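Local coordinates for protein pyridoxamine 5'-phosphate oxidase-related, FMN-binding (Mycobacterium smegmatis, PDB 3F7E) that is probably an oxidoreductase that uses the deazaflavin coenzyme F420 to reduce carbon-carbon double bonds, possibly those of aflatoxins, at residues Gly18-Val23 with Phe45-Lys50. Numbering follows the deposited sequence.
Sequences GHLATV and FTHTTK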
ATOM      1  N   GLY A  18       5.491   3.351  -4.665  1.00  6.59           N
ATOM      2  CA  GLY A  18       4.097   2.986  -4.777  1.00  7.06           C
ATOM      3  C   GLY A  18       3.836   1.676  -4.051  1.00  7.29           C
ATOM      4  O   GLY A  18       4.588   0.725  -4.206  1.00 10.70           O
ATOM      5  N   HIS A  19       2.757   1.624  -3.291  1.00  5.31           N
ATOM      6  CA  HIS A  19       2.468   0.433  -2.484  1.00  5.50           C
ATOM      7  C   HIS A  19       1.430  -0.336  -3.291  1.00  5.28           C
ATOM      8  O   HIS A  19       0.279   0.059  -3.417  1.00  5.49           O
ATOM      9  CB  HIS A  19       1.998   0.857  -1.094  1.00  6.26           C
ATOM     10  CG  HIS A  19       3.093   1.504  -0.317  1.00  5.06           C
ATOM     11  ND1 HIS A  19       3.591   2.786  -0.499  1.00  8.62           N
ATOM     12  CD2 HIS A  19       3.822   0.950   0.679  1.00  5.15           C
ATOM     13  CE1 HIS A  19       4.577   2.976   0.378  1.00  5.34           C
ATOM     14  NE2 HIS A  19       4.728   1.877   1.095  1.00 10.32           N
ATOM     15  N   LEU A  20       1.880  -1.439  -3.899  1.00  5.44           N
ATOM     16  CA  LEU A  20       1.112  -2.199  -4.898  1.00  5.41           C
ATOM     17  C   LEU A  20       0.449  -3.394  -4.242  1.00  4.85           C
ATOM     18  O   LEU A  20       1.129  -4.248  -3.675  1.00  5.85           O
ATOM     19  CB  LEU A  20       2.039  -2.660  -6.050  1.00  6.80           C
ATOM     20  CG  LEU A  20       1.297  -3.407  -7.159  1.00  7.84           C
ATOM     21  CD1 LEU A  20       0.360  -2.452  -7.947  1.00  9.23           C
ATOM     22  CD2 LEU A  20       2.304  -4.035  -8.110  1.00 10.05           C
ATOM     23  N   ALA A  21      -0.882  -3.418  -4.331  1.00  5.08           N
ATOM     24  CA  ALA A  21      -1.700  -4.489  -3.754  1.00  5.42           C
ATOM     25  C   ALA A  21      -2.177  -5.443  -4.822  1.00  5.57           C
ATOM     26  O   ALA A  21      -2.630  -5.027  -5.913  1.00  5.90           O
ATOM     27  CB  ALA A  21      -2.913  -3.896  -3.037  1.00  6.34           C
ATOM     28  N   THR A  22      -2.119  -6.718  -4.499  1.00  6.54           N
ATOM     29  CA  THR A  22      -2.594  -7.801  -5.336  1.00  7.42           C
ATOM     30  C   THR A  22      -3.465  -8.697  -4.439  1.00  7.39           C
ATOM     31  O   THR A  22      -3.499  -8.526  -3.238  1.00  7.95           O
ATOM     32  CB  THR A  22      -1.421  -8.606  -5.935  1.00  7.98           C
ATOM     33  OG1 THR A  22      -0.556  -9.082  -4.887  1.00  9.87           O
ATOM     34  CG2 THR A  22      -0.634  -7.793  -6.980  1.00  8.27           C
ATOM     35  N   VAL A  23      -4.161  -9.658  -5.038  1.00  7.41           N
ATOM     36  CA  VAL A  23      -4.998 -10.562  -4.256  1.00  9.33           C
ATOM     37  C   VAL A  23      -4.510 -11.976  -4.515  1.00  9.77           C
ATOM     38  O   VAL A  23      -4.283 -12.360  -5.673  1.00 10.26           O
ATOM     39  CB  VAL A  23      -6.517 -10.427  -4.609  1.00 11.07           C
ATOM     40  CG1 VAL A  23      -7.355 -11.212  -3.647  1.00 12.86           C
ATOM     41  CG2 VAL A  23      -6.965  -8.993  -4.569  1.00 14.44           C
ATOM     42  N   PHE A  45       6.302  -2.157 -13.465  1.00  6.52           N
ATOM     43  CA  PHE A  45       6.988  -2.649 -12.266  1.00  6.58           C
ATOM     44  C   PHE A  45       7.967  -3.751 -12.642  1.00  6.70           C
ATOM     45  O   PHE A  45       7.769  -4.433 -13.640  1.00  7.57           O
ATOM     46  CB  PHE A  45       5.974  -3.244 -11.272  1.00  7.36           C
ATOM     47  CG  PHE A  45       4.849  -2.306 -10.922  1.00  7.34           C
ATOM     48  CD1 PHE A  45       3.684  -2.223 -11.719  1.00  8.00           C
ATOM     49  CD2 PHE A  45       4.954  -1.483  -9.809  1.00  7.11           C
ATOM     50  CE1 PHE A  45       2.662  -1.348 -11.385  1.00  8.44           C
ATOM     51  CE2 PHE A  45       3.942  -0.616  -9.473  1.00  7.49           C
ATOM     52  CZ  PHE A  45       2.795  -0.535 -10.263  1.00  7.69           C
ATOM     53  N   THR A  46       8.993  -3.950 -11.802  1.00  7.36           N
ATOM     54  CA  THR A  46       9.895  -5.069 -11.959  1.00  8.03           C
ATOM     55  C   THR A  46       9.491  -6.152 -10.957  1.00  8.45           C
ATOM     56  O   THR A  46       9.260  -5.876  -9.784  1.00  9.17           O
ATOM     57  CB  THR A  46      11.388  -4.668 -11.784  1.00  8.44           C
ATOM     58  OG1 THR A  46      12.213  -5.828 -11.913  1.00  9.00           O
ATOM     59  CG2 THR A  46      11.675  -4.004 -10.421  1.00 10.70           C
ATOM     60  N   HIS A  47       9.372  -7.386 -11.454  1.00  9.09           N
ATOM     61  CA  HIS A  47       9.010  -8.563 -10.625  1.00 10.57           C
ATOM     62  C   HIS A  47       9.891  -9.725 -11.096  1.00  9.32           C
ATOM     63  O   HIS A  47      10.501  -9.690 -12.169  1.00  9.13           O
ATOM     64  CB  HIS A  47       7.531  -9.017 -10.852  1.00 12.80           C
ATOM     65  CG  HIS A  47       6.463  -8.193 -10.165  1.00 15.28           C
ATOM     66  ND1 HIS A  47       6.233  -6.853 -10.421  1.00 18.86           N
ATOM     67  CD2 HIS A  47       5.527  -8.559  -9.257  1.00 18.29           C
ATOM     68  CE1 HIS A  47       5.214  -6.432  -9.686  1.00 17.52           C
ATOM     69  NE2 HIS A  47       4.763  -7.450  -8.975  1.00 17.38           N
ATOM     70  N   THR A  48       9.922 -10.798 -10.316  1.00  9.67           N
ATOM     71  CA  THR A  48      10.388 -12.070 -10.873  1.00 11.20           C
ATOM     72  C   THR A  48       9.223 -13.053 -10.986  1.00 11.53           C
ATOM     73  O   THR A  48       8.174 -12.915 -10.342  1.00 13.70           O
ATOM     74  CB  THR A  48      11.525 -12.735 -10.098  1.00 12.39           C
ATOM     75  OG1 THR A  48      10.936 -13.442  -9.015  1.00 15.00           O
ATOM     76  CG2 THR A  48      12.584 -11.718  -9.645  1.00 12.74           C
ATOM     77  N   THR A  49       9.428 -14.067 -11.803  1.00 11.04           N
ATOM     78  CA  THR A  49       8.405 -15.074 -12.000  1.00 12.28           C
ATOM     79  C   THR A  49       8.327 -16.110 -10.866  1.00 13.12           C
ATOM     80  O   THR A  49       7.496 -17.029 -10.918  1.00 12.85           O
ATOM     81  CB  THR A  49       8.687 -15.851 -13.270  1.00 12.93           C
ATOM     82  OG1 THR A  49       9.974 -16.461 -13.150  1.00 13.35           O
ATOM     83  CG2 THR A  49       8.645 -14.927 -14.499  1.00 14.20           C
ATOM     84  N   LYS A  50       9.183 -15.949  -9.859  0.60 13.47           N
ATOM     85  CA  LYS A  50       9.349 -16.964  -8.819  0.60 14.51           C
ATOM     86  C   LYS A  50       8.702 -16.643  -7.472  0.60 14.22           C
ATOM     87  O   LYS A  50       8.717 -17.488  -6.561  0.60 14.57           O
ATOM     88  CB  LYS A  50      10.837 -17.257  -8.614  0.60 16.07           C
ATOM     89  CG  LYS A  50      11.515 -17.948  -9.794  0.60 19.03           C
ATOM     90  CD  LYS A  50      12.831 -18.575  -9.368  0.60 23.59           C
ATOM     91  CE  LYS A  50      13.379 -19.499 -10.451  0.60 24.98           C
ATOM     92  NZ  LYS A  50      14.866 -19.615 -10.371  0.60 27.68           N
TER
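L20 meets F45 with both methyls. L20 CD2 sits over the centre of the F45 phenyl ring, 3.9 Å from the centroid and 6° off the normal, a CH-pi contact, while L20 CD1 lies 3.9 Å from F45 CZ at the ring's far end. Two torsions bring them together from opposite directions: L20 CG is anti to its backbone N (chi1 -178°), F45 CG to its carbonyl carbon (chi1 -54°). At this tight end M65 touches both residues; V63 and M34 pack on L20, V121 and F36 on F45.

Toward H47 the fit is slacker. L20 CD2 also lies at the edge of the imidazole, near its plane, 4.1 Å from H47 CE1; F45 CB borders another part of that edge, beside the ND1-CE1 bond. Buried H47 NE2 has no hydrogen-bond partner in the model. Beyond H47 strand 43-48 gives way to a loop: T48 and T49 are partly exposed, T48 OG1 accepts from K50 N in an ST turn, and exposed K50 pairs with D115.

No backbone bond joins the strands, which 62-68, 76-88 and 116-127 separate. Side chains meeting inside a strongly curved antiparallel sheet are typical of the FMN-binding split-barrel fold.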